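Local coordinates for protein MGS-M4 (Unidentified, PDB 4Q3M) that probably acts as an aldo-keto reductase, interconverting carbonyl compounds and alcohols with a nicotinamide cofactor, although its substrate is unknown, at residues T161-H171 against A216-I225; S197-A205 against L248-V259. All coordinates share one frame; numbering follows the deposited sequence.

Interaction 1 of 2, residues T161-H171 against A216-I225; sequences THVTLQNHFLH and AIRWLIEREI
Arg223 and Gln166 meet where the loop that leaves barrel strand 156-160 folds against the end of helix 212-222, on the outer layer of an aldo/keto reductase TIM barrel. Arg223 grips one backbone atom end-on: NH1 reaches Gln166 O at 2.9 Å in the carbonyl plane, on a lone pair, and NH2 reaches the same Gln166 O at 3.2 Å. The flat guanidinium is sandwiched, the His168 ring lying against one face (centres 4.0 Å apart, planes at 17°) and Ile225 CD1 against the other. A bend at chi3 (61°) turns the group into this slot while Arg223 CD rests over a face of Trp219.

The Gln166 side chain crosses the same indole at about a right angle. CB sits at the ring edge, CG touches Trp219 CH2 at 3.5 Å, and CD approaches Trp219 CZ2 at 3.4 Å. The amide, turned 61° from the indole plane, divides its bonds: OE1 accepts from His168 NE2 at 2.6 Å, in the plane of that ring, and NE2 donates to Val163 O at 3.1 Å and to Ile256 O. Through OE1, Gln166 holds the His168 ring in its stack on Arg223. With an alanine here, His168 NE2 would probably lose its acceptor, leaving the ring freer to turn away from the guanidinium, and a gap would open beside Trp219. Val163 CG1 packs over the indole face opposite Arg223 CD. Arg223 NH2 makes a weak hydrogen bond to His171 ND1, and Ile225 CD1 sits 3.9 Å from the centroid of the His171 ring, over its face.

Interaction 2 of 2, residues S197-A205 against L248-V259; sequences SNETMAKIA and LDEEDMKSIRSV
Two helices packed side by side on the periphery of the aldo/keto reductase barrel, 199-205 and 250-257, form this contact. They run antiparallel, at 162°, with axes 9.9 Å apart, and no hydrogen bond crosses between them. Met201 CG lies beside its own backbone N and the chain folds back at chi2 (-59°), which carries CE to Ile256 CG1 at 3.5 Å, the two side chains crossing at about a right angle; Val259 CG2 lies on the same methyl. Thr200 sits between Ser255 and Val259: its CG2 faces the serine OG, and its CB meets Val259 CG1 at 3.6 Å. At the other end Ile204 CD1 touches Leu248 CD2 at 4.1 Å. Lys203 NZ stays 4.3 Å from Asp252 OD1, beyond a salt bridge; Asp252 OD2 makes a salt bridge to Lys207 and a hydrogen bond with His208 NE2. An N-cap side chain closes the start of each helix: Asn198 OD1 accepts from Met201 N at 2.6 Å, in the carbonyl plane, and Asp249 OD1 from Asp252 N at 2.8 Å. By chain position, the pair probably corresponds to the two extra helices, H1 and H2, that aldo-keto reductases add to the TIM barrel.

From the N terminus the four segments come as 161-171, 197-205, 216-225 and 248-259, so interactions 1 and 2 cross rather than nest. Interaction 1 closes a 44-residue loop that holds strand 180-184 and helix 199-207; interaction 2 closes one of 42 residues that holds helix 212-222 and strand 226-227. Each loop therefore contains one segment of the other contact. The two also touch directly: Glu222 OE2 bonds to Leu248 N, and Val163 packs on Val259. Together they tie the loop after strand 156-160 and the start of helix 168-176 to barrel helix 212-222 and the probable added helices 199-207 and 250-257, both contacts lying on the same side of the chain's centre.

Interaction 1 of 2, residues T161-H171 against A216-I225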
loop_
_atom_site.group_PDB
_atom_site.type_symbol
_atom_site.label_atom_id
_atom_site.label_comp_id
_atom_site.label_asym_id
_atom_site.label_seq_id
_atom_site.Cartn_x
_atom_site.Cartn_y
_atom_site.Cartn_z
ATOM N N THR A 161 -7.014 -1.627 9.084
ATOM C CA THR A 161 -8.231 -0.939 8.678
ATOM C C THR A 161 -8.742 -0.026 9.786
ATOM O O THR A 161 -9.012 -0.472 10.901
ATOM C CB THR A 161 -9.341 -1.937 8.291
ATOM O OG1 THR A 161 -8.841 -2.862 7.317
ATOM C CG2 THR A 161 -10.542 -1.203 7.718
ATOM N N HIS A 162 -8.862 1.257 9.468
ATOM C CA HIS A 162 -9.388 2.242 10.402
ATOM C C HIS A 162 -10.009 3.408 9.638
ATOM O O HIS A 162 -10.123 3.363 8.415
ATOM C CB HIS A 162 -8.290 2.732 11.348
ATOM C CG HIS A 162 -6.967 2.945 10.680
ATOM N ND1 HIS A 162 -6.740 3.967 9.783
ATOM C CD2 HIS A 162 -5.800 2.267 10.780
ATOM C CE1 HIS A 162 -5.491 3.908 9.360
ATOM N NE2 HIS A 162 -4.897 2.885 9.949
ATOM N N VAL A 163 -10.403 4.452 10.360
ATOM C CA VAL A 163 -11.170 5.540 9.762
ATOM C C VAL A 163 -10.375 6.378 8.758
ATOM O O VAL A 163 -10.961 7.103 7.955
ATOM C CB VAL A 163 -11.738 6.474 10.847
ATOM C CG1 VAL A 163 -12.724 5.721 11.730
ATOM C CG2 VAL A 163 -10.614 7.073 11.675
ATOM N N THR A 164 -9.050 6.281 8.790
ATOM C CA THR A 164 -8.225 7.011 7.830
ATOM C C THR A 164 -7.748 6.099 6.699
ATOM O O THR A 164 -7.290 6.575 5.660
ATOM C CB THR A 164 -7.008 7.672 8.507
ATOM O OG1 THR A 164 -6.346 6.720 9.347
ATOM C CG2 THR A 164 -7.450 8.856 9.352
ATOM N N LEU A 165 -7.863 4.791 6.909
ATOM C CA LEU A 165 -7.568 3.804 5.873
ATOM C C LEU A 165 -8.691 2.773 5.835
ATOM O O LEU A 165 -8.576 1.690 6.411
ATOM C CB LEU A 165 -6.221 3.125 6.130
ATOM C CG LEU A 165 -5.677 2.222 5.019
ATOM C CD1 LEU A 165 -5.192 3.052 3.839
ATOM C CD2 LEU A 165 -4.566 1.325 5.545
ATOM N N GLN A 166 -9.777 3.116 5.151
ATOM C CA GLN A 166 -11.030 2.376 5.278
ATOM C C GLN A 166 -11.113 1.128 4.398
ATOM O O GLN A 166 -11.939 0.248 4.649
ATOM C CB GLN A 166 -12.205 3.308 4.981
ATOM C CG GLN A 166 -12.209 4.561 5.847
ATOM C CD GLN A 166 -13.497 5.350 5.740
ATOM O OE1 GLN A 166 -14.413 4.970 5.011
ATOM N NE2 GLN A 166 -13.578 6.454 6.474
ATOM N N ASN A 167 -10.266 1.057 3.373
ATOM C CA ASN A 167 -10.137 -0.139 2.535
ATOM C C ASN A 167 -11.450 -0.653 1.945
ATOM O O ASN A 167 -11.733 -1.849 2.010
ATOM C CB ASN A 167 -9.485 -1.269 3.338
ATOM C CG ASN A 167 -8.124 -0.890 3.881
ATOM O OD1 ASN A 167 -7.396 -0.105 3.274
ATOM N ND2 ASN A 167 -7.770 -1.450 5.034
ATOM N N HIS A 168 -12.245 0.242 1.367
ATOM C CA HIS A 168 -13.532 -0.144 0.794
ATOM C C HIS A 168 -13.376 -1.053 -0.423
ATOM O O HIS A 168 -14.212 -1.923 -0.669
ATOM C CB HIS A 168 -14.343 1.097 0.416
ATOM C CG HIS A 168 -14.873 1.850 1.594
ATOM N ND1 HIS A 168 -16.116 1.603 2.137
ATOM C CD2 HIS A 168 -14.328 2.841 2.339
ATOM C CE1 HIS A 168 -16.314 2.411 3.164
ATOM N NE2 HIS A 168 -15.244 3.171 3.308
ATOM N N PHE A 169 -12.304 -0.845 -1.181
ATOM C CA PHE A 169 -12.037 -1.652 -2.365
ATOM C C PHE A 169 -11.694 -3.085 -1.975
ATOM O O PHE A 169 -12.279 -4.038 -2.492
ATOM C CB PHE A 169 -10.900 -1.040 -3.187
ATOM C CG PHE A 169 -10.657 -1.730 -4.499
ATOM C CD1 PHE A 169 -11.329 -1.328 -5.641
ATOM C CD2 PHE A 169 -9.752 -2.776 -4.594
ATOM C CE1 PHE A 169 -11.108 -1.959 -6.851
ATOM C CE2 PHE A 169 -9.529 -3.412 -5.800
ATOM C CZ PHE A 169 -10.207 -3.001 -6.931
ATOM N N LEU A 170 -10.740 -3.226 -1.060
ATOM C CA LEU A 170 -10.317 -4.533 -0.574
ATOM C C LEU A 170 -11.465 -5.249 0.130
ATOM O O LEU A 170 -11.637 -6.461 -0.013
ATOM C CB LEU A 170 -9.123 -4.390 0.372
ATOM C CG LEU A 170 -8.576 -5.670 1.005
ATOM C CD1 LEU A 170 -8.085 -6.633 -0.067
ATOM C CD2 LEU A 170 -7.465 -5.347 1.991
ATOM N N HIS A 171 -12.249 -4.485 0.886
ATOM C CA HIS A 171 -13.403 -5.020 1.599
ATOM C C HIS A 171 -14.421 -5.608 0.628
ATOM O O HIS A 171 -14.914 -6.718 0.828
ATOM C CB HIS A 171 -14.059 -3.930 2.448
ATOM C CG HIS A 171 -15.144 -4.436 3.348
ATOM N ND1 HIS A 171 -16.135 -3.618 3.848
ATOM C CD2 HIS A 171 -15.390 -5.671 3.844
ATOM C CE1 HIS A 171 -16.947 -4.329 4.610
ATOM N NE2 HIS A 171 -16.517 -5.578 4.624
ATOM N N ALA A 216 -14.941 4.400 16.556
ATOM C CA ALA A 216 -14.183 3.787 15.470
ATOM C C ALA A 216 -14.400 2.281 15.441
ATOM O O ALA A 216 -14.435 1.666 14.375
ATOM C CB ALA A 216 -12.704 4.108 15.612
ATOM N N ILE A 217 -14.553 1.699 16.625
ATOM C CA ILE A 217 -14.822 0.276 16.753
ATOM C C ILE A 217 -16.214 -0.061 16.227
ATOM O O ILE A 217 -16.373 -0.986 15.433
ATOM C CB ILE A 217 -14.689 -0.185 18.215
ATOM C CG1 ILE A 217 -13.251 0.012 18.696
ATOM C CG2 ILE A 217 -15.101 -1.640 18.359
ATOM C CD1 ILE A 217 -13.067 -0.208 20.175
ATOM N N ARG A 218 -17.212 0.703 16.663
ATOM C CA ARG A 218 -18.595 0.486 16.240
ATOM C C ARG A 218 -18.758 0.641 14.734
ATOM O O ARG A 218 -19.503 -0.105 14.101
ATOM C CB ARG A 218 -19.537 1.454 16.956
ATOM C CG ARG A 218 -21.003 1.255 16.599
ATOM C CD ARG A 218 -21.462 -0.153 16.942
ATOM N NE ARG A 218 -22.740 -0.482 16.317
ATOM C CZ ARG A 218 -23.358 -1.651 16.452
ATOM N NH1 ARG A 218 -22.819 -2.606 17.197
ATOM N NH2 ARG A 218 -24.517 -1.864 15.845
ATOM N N TRP A 219 -18.060 1.620 14.171
ATOM C CA TRP A 219 -18.103 1.877 12.737
ATOM C C TRP A 219 -17.672 0.644 11.946
ATOM O O TRP A 219 -18.252 0.325 10.908
ATOM C CB TRP A 219 -17.223 3.078 12.394
ATOM C CG TRP A 219 -16.942 3.240 10.936
ATOM C CD1 TRP A 219 -17.812 3.661 9.976
ATOM C CD2 TRP A 219 -15.696 3.001 10.274
ATOM N NE1 TRP A 219 -17.188 3.690 8.752
ATOM C CE2 TRP A 219 -15.887 3.291 8.909
ATOM C CE3 TRP A 219 -14.439 2.567 10.704
ATOM C CZ2 TRP A 219 -14.868 3.160 7.970
ATOM C CZ3 TRP A 219 -13.429 2.438 9.771
ATOM C CH2 TRP A 219 -13.648 2.733 8.420
ATOM N N LEU A 220 -16.658 -0.052 12.452
ATOM C CA LEU A 220 -16.217 -1.305 11.852
ATOM C C LEU A 220 -17.264 -2.397 12.050
ATOM O O LEU A 220 -17.502 -3.210 11.155
ATOM C CB LEU A 220 -14.876 -1.741 12.442
ATOM C CG LEU A 220 -13.667 -0.894 12.039
ATOM C CD1 LEU A 220 -12.450 -1.276 12.859
ATOM C CD2 LEU A 220 -13.381 -1.048 10.552
ATOM N N ILE A 221 -17.882 -2.409 13.228
ATOM C CA ILE A 221 -18.963 -3.343 13.525
ATOM C C ILE A 221 -20.113 -3.167 12.541
ATOM O O ILE A 221 -20.671 -4.144 12.039
ATOM C CB ILE A 221 -19.503 -3.155 14.958
ATOM C CG1 ILE A 221 -18.384 -3.311 15.988
ATOM C CG2 ILE A 221 -20.623 -4.139 15.238
ATOM C CD1 ILE A 221 -17.813 -4.695 16.051
ATOM N N GLU A 222 -20.455 -1.912 12.266
ATOM C CA GLU A 222 -21.539 -1.589 11.345
ATOM C C GLU A 222 -21.234 -2.083 9.933
ATOM O O GLU A 222 -22.142 -2.438 9.181
ATOM C CB GLU A 222 -21.796 -0.078 11.326
ATOM C CG GLU A 222 -22.241 0.510 12.662
ATOM C CD GLU A 222 -23.668 0.144 13.035
ATOM O OE1 GLU A 222 -24.369 -0.474 12.207
ATOM O OE2 GLU A 222 -24.090 0.481 14.163
ATOM N N ARG A 223 -19.951 -2.110 9.582
ATOM C CA ARG A 223 -19.525 -2.569 8.263
ATOM C C ARG A 223 -19.331 -4.081 8.219
ATOM O O ARG A 223 -18.757 -4.607 7.262
ATOM C CB ARG A 223 -18.226 -1.875 7.848
ATOM C CG ARG A 223 -18.344 -0.378 7.628
ATOM C CD ARG A 223 -17.002 0.206 7.215
ATOM N NE ARG A 223 -16.521 -0.374 5.965
ATOM C CZ ARG A 223 -15.264 -0.293 5.538
ATOM N NH1 ARG A 223 -14.355 0.340 6.265
ATOM N NH2 ARG A 223 -14.916 -0.851 4.386
ATOM N N GLU A 224 -19.807 -4.767 9.255
ATOM C CA GLU A 224 -19.673 -6.219 9.377
ATOM C C GLU A 224 -18.214 -6.664 9.276
ATOM O O GLU A 224 -17.904 -7.680 8.656
ATOM C CB GLU A 224 -20.519 -6.928 8.317
ATOM C CG GLU A 224 -22.015 -6.694 8.467
ATOM C CD GLU A 224 -22.833 -7.431 7.425
ATOM O OE1 GLU A 224 -22.272 -7.791 6.370
ATOM O OE2 GLU A 224 -24.039 -7.654 7.664
ATOM N N ILE A 225 -17.326 -5.889 9.893
ATOM C CA ILE A 225 -15.903 -6.202 9.908
ATOM C C ILE A 225 -15.451 -6.608 11.307
ATOM O O ILE A 225 -15.737 -5.916 12.284
ATOM C CB ILE A 225 -15.056 -5.004 9.429
ATOM C CG1 ILE A 225 -15.345 -4.696 7.959
ATOM C CG2 ILE A 225 -13.571 -5.275 9.633
ATOM C CD1 ILE A 225 -14.527 -3.547 7.405
HETATM O O HOH W 1 -17.842 -7.838 5.687
#

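Interaction 2 of 2, residues S197-A205 against L248-V259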
loop_
_atom_site.group_PDB
_atom_site.type_symbol
_atom_site.label_atom_id
_atom_site.label_comp_id
_atom_site.label_asym_id
_atom_site.label_seq_id
_atom_site.Cartn_x
_atom_site.Cartn_y
_atom_site.Cartn_z
ATOM N N SER A 197 -7.791 13.258 17.787
ATOM C CA SER A 197 -7.833 14.675 17.448
ATOM C C SER A 197 -8.835 14.960 16.335
ATOM O O SER A 197 -9.111 16.117 16.020
ATOM C CB SER A 197 -6.446 15.167 17.033
ATOM O OG SER A 197 -6.030 14.556 15.824
ATOM N N ASN A 198 -9.374 13.900 15.742
ATOM C CA ASN A 198 -10.294 14.037 14.619
ATOM C C ASN A 198 -11.588 14.733 15.019
ATOM O O ASN A 198 -12.322 14.249 15.880
ATOM C CB ASN A 198 -10.607 12.667 14.016
ATOM C CG ASN A 198 -11.413 12.766 12.737
ATOM O OD1 ASN A 198 -12.644 12.809 12.768
ATOM N ND2 ASN A 198 -10.723 12.806 11.604
ATOM N N GLU A 199 -11.857 15.870 14.387
ATOM C CA GLU A 199 -13.043 16.664 14.685
ATOM C C GLU A 199 -14.339 15.905 14.429
ATOM O O GLU A 199 -15.275 15.967 15.230
ATOM C CB GLU A 199 -13.045 17.945 13.858
ATOM C CG GLU A 199 -14.303 18.764 14.044
ATOM C CD GLU A 199 -14.413 19.889 13.046
ATOM O OE1 GLU A 199 -13.869 19.750 11.930
ATOM O OE2 GLU A 199 -15.027 20.923 13.382
ATOM N N THR A 200 -14.394 15.204 13.302
ATOM C CA THR A 200 -15.584 14.452 12.929
ATOM C C THR A 200 -15.836 13.320 13.918
ATOM O O THR A 200 -16.961 13.130 14.377
ATOM C CB THR A 200 -15.466 13.879 11.507
ATOM O OG1 THR A 200 -15.229 14.944 10.578
ATOM C CG2 THR A 200 -16.740 13.147 11.117
ATOM N N MET A 201 -14.783 12.578 14.251
ATOM C CA MET A 201 -14.885 11.503 15.233
ATOM C C MET A 201 -15.277 12.047 16.603
ATOM O O MET A 201 -16.035 11.413 17.339
ATOM C CB MET A 201 -13.563 10.739 15.339
ATOM C CG MET A 201 -13.196 9.927 14.108
ATOM S SD MET A 201 -14.425 8.681 13.675
ATOM C CE MET A 201 -15.167 9.455 12.243
ATOM N N ALA A 202 -14.755 13.221 16.938
ATOM C CA ALA A 202 -15.017 13.837 18.234
ATOM C C ALA A 202 -16.458 14.318 18.337
ATOM O O ALA A 202 -17.070 14.245 19.402
ATOM C CB ALA A 202 -14.055 14.990 18.479
ATOM N N LYS A 203 -16.996 14.811 17.225
ATOM C CA LYS A 203 -18.358 15.326 17.205
ATOM C C LYS A 203 -19.359 14.193 17.396
ATOM O O LYS A 203 -20.166 14.229 18.317
ATOM C CB LYS A 203 -18.646 16.072 15.896
ATOM C CG LYS A 203 -20.090 15.950 15.405
ATOM C CD LYS A 203 -20.172 15.867 13.888
ATOM C CE LYS A 203 -21.611 15.686 13.418
ATOM N NZ LYS A 203 -22.142 14.327 13.724
ATOM N N ILE A 204 -19.292 13.174 16.542
ATOM C CA ILE A 204 -20.319 12.139 16.535
ATOM C C ILE A 204 -20.275 11.344 17.843
ATOM O O ILE A 204 -21.231 10.648 18.189
ATOM C CB ILE A 204 -20.175 11.214 15.283
ATOM C CG1 ILE A 204 -19.149 10.093 15.476
ATOM C CG2 ILE A 204 -19.875 12.030 14.034
ATOM C CD1 ILE A 204 -19.759 8.813 16.003
ATOM N N ALA A 205 -19.168 11.466 18.571
ATOM C CA ALA A 205 -19.053 10.881 19.901
ATOM C C ALA A 205 -19.960 11.606 20.896
ATOM O O ALA A 205 -20.376 11.030 21.901
ATOM C CB ALA A 205 -17.608 10.917 20.372
ATOM N N LEU A 248 -25.053 3.244 14.877
ATOM C CA LEU A 248 -24.684 4.399 14.068
ATOM C C LEU A 248 -25.610 4.523 12.863
ATOM O O LEU A 248 -25.737 3.587 12.073
ATOM C CB LEU A 248 -23.228 4.295 13.610
ATOM C CG LEU A 248 -22.168 4.300 14.715
ATOM C CD1 LEU A 248 -20.782 4.090 14.130
ATOM C CD2 LEU A 248 -22.228 5.597 15.508
ATOM N N ASP A 249 -26.256 5.677 12.722
ATOM C CA ASP A 249 -27.203 5.882 11.631
ATOM C C ASP A 249 -26.495 6.199 10.319
ATOM O O ASP A 249 -25.267 6.278 10.266
ATOM C CB ASP A 249 -28.204 6.991 11.981
ATOM C CG ASP A 249 -27.532 8.296 12.376
ATOM O OD1 ASP A 249 -26.513 8.674 11.760
ATOM O OD2 ASP A 249 -28.035 8.955 13.311
ATOM N N GLU A 250 -27.284 6.387 9.266
ATOM C CA GLU A 250 -26.758 6.603 7.923
ATOM C C GLU A 250 -25.882 7.850 7.821
ATOM O O GLU A 250 -24.811 7.812 7.215
ATOM C CB GLU A 250 -27.908 6.698 6.916
ATOM C CG GLU A 250 -27.490 7.191 5.540
ATOM C CD GLU A 250 -28.631 7.166 4.542
ATOM O OE1 GLU A 250 -29.797 7.030 4.969
ATOM O OE2 GLU A 250 -28.361 7.283 3.328
ATOM N N GLU A 251 -26.333 8.951 8.418
ATOM C CA GLU A 251 -25.599 10.209 8.318
ATOM C C GLU A 251 -24.290 10.140 9.100
ATOM O O GLU A 251 -23.323 10.818 8.756
ATOM C CB GLU A 251 -26.455 11.384 8.805
ATOM C CG GLU A 251 -26.268 11.754 10.269
ATOM C CD GLU A 251 -26.898 13.090 10.613
ATOM O OE1 GLU A 251 -26.436 13.735 11.578
ATOM O OE2 GLU A 251 -27.853 13.495 9.917
ATOM N N ASP A 252 -24.258 9.315 10.143
ATOM C CA ASP A 252 -23.025 9.080 10.885
ATOM C C ASP A 252 -22.019 8.358 10.001
ATOM O O ASP A 252 -20.868 8.773 9.886
ATOM C CB ASP A 252 -23.287 8.262 12.153
ATOM C CG ASP A 252 -23.903 9.088 13.265
ATOM O OD1 ASP A 252 -23.677 10.316 13.294
ATOM O OD2 ASP A 252 -24.608 8.505 14.116
ATOM N N MET A 253 -22.476 7.278 9.372
ATOM C CA MET A 253 -21.632 6.461 8.510
ATOM C C MET A 253 -21.072 7.261 7.338
ATOM O O MET A 253 -19.916 7.085 6.952
ATOM C CB MET A 253 -22.418 5.256 7.991
ATOM C CG MET A 253 -22.847 4.290 9.081
ATOM S SD MET A 253 -21.435 3.533 9.906
ATOM C CE MET A 253 -20.739 2.580 8.559
ATOM N N LYS A 254 -21.896 8.140 6.779
ATOM C CA LYS A 254 -21.469 8.970 5.660
ATOM C C LYS A 254 -20.541 10.082 6.136
ATOM O O LYS A 254 -19.744 10.612 5.362
ATOM C CB LYS A 254 -22.681 9.559 4.934
ATOM C CG LYS A 254 -22.633 9.382 3.425
ATOM C CD LYS A 254 -22.390 7.926 3.055
ATOM C CE LYS A 254 -22.376 7.728 1.548
ATOM N NZ LYS A 254 -21.535 6.563 1.151
ATOM N N SER A 255 -20.648 10.428 7.415
ATOM C CA SER A 255 -19.772 11.429 8.014
ATOM C C SER A 255 -18.412 10.817 8.338
ATOM O O SER A 255 -17.379 11.477 8.226
ATOM C CB SER A 255 -20.408 12.016 9.275
ATOM O OG SER A 255 -19.704 13.163 9.717
ATOM N N ILE A 256 -18.424 9.551 8.742
ATOM C CA ILE A 256 -17.195 8.814 9.017
ATOM C C ILE A 256 -16.491 8.462 7.707
ATOM O O ILE A 256 -15.270 8.337 7.656
ATOM C CB ILE A 256 -17.480 7.525 9.828
ATOM C CG1 ILE A 256 -18.151 7.868 11.160
ATOM C CG2 ILE A 256 -16.203 6.733 10.074
ATOM C CD1 ILE A 256 -18.356 6.676 12.068
ATOM N N ARG A 257 -17.273 8.319 6.641
ATOM C CA ARG A 257 -16.734 7.963 5.333
ATOM C C ARG A 257 -15.728 8.994 4.819
ATOM O O ARG A 257 -14.733 8.642 4.184
ATOM C CB ARG A 257 -17.873 7.797 4.322
ATOM C CG ARG A 257 -17.414 7.451 2.916
ATOM C CD ARG A 257 -16.639 6.146 2.896
ATOM N NE ARG A 257 -16.092 5.851 1.577
ATOM C CZ ARG A 257 -14.889 6.238 1.163
ATOM N NH1 ARG A 257 -14.102 6.939 1.968
ATOM N NH2 ARG A 257 -14.472 5.924 -0.056
ATOM N N SER A 258 -15.987 10.265 5.109
ATOM C CA SER A 258 -15.178 11.356 4.573
ATOM C C SER A 258 -13.816 11.493 5.250
ATOM O O SER A 258 -12.905 12.108 4.695
ATOM C CB SER A 258 -15.939 12.679 4.689
ATOM O OG SER A 258 -17.087 12.683 3.861
ATOM N N VAL A 259 -13.670 10.923 6.442
ATOM C CA VAL A 259 -12.432 11.083 7.198
ATOM C C VAL A 259 -11.351 10.113 6.718
ATOM O O VAL A 259 -10.268 10.035 7.302
ATOM C CB VAL A 259 -12.666 10.902 8.715
ATOM C CG1 VAL A 259 -13.923 11.636 9.138
ATOM C CG2 VAL A 259 -12.771 9.437 9.079
#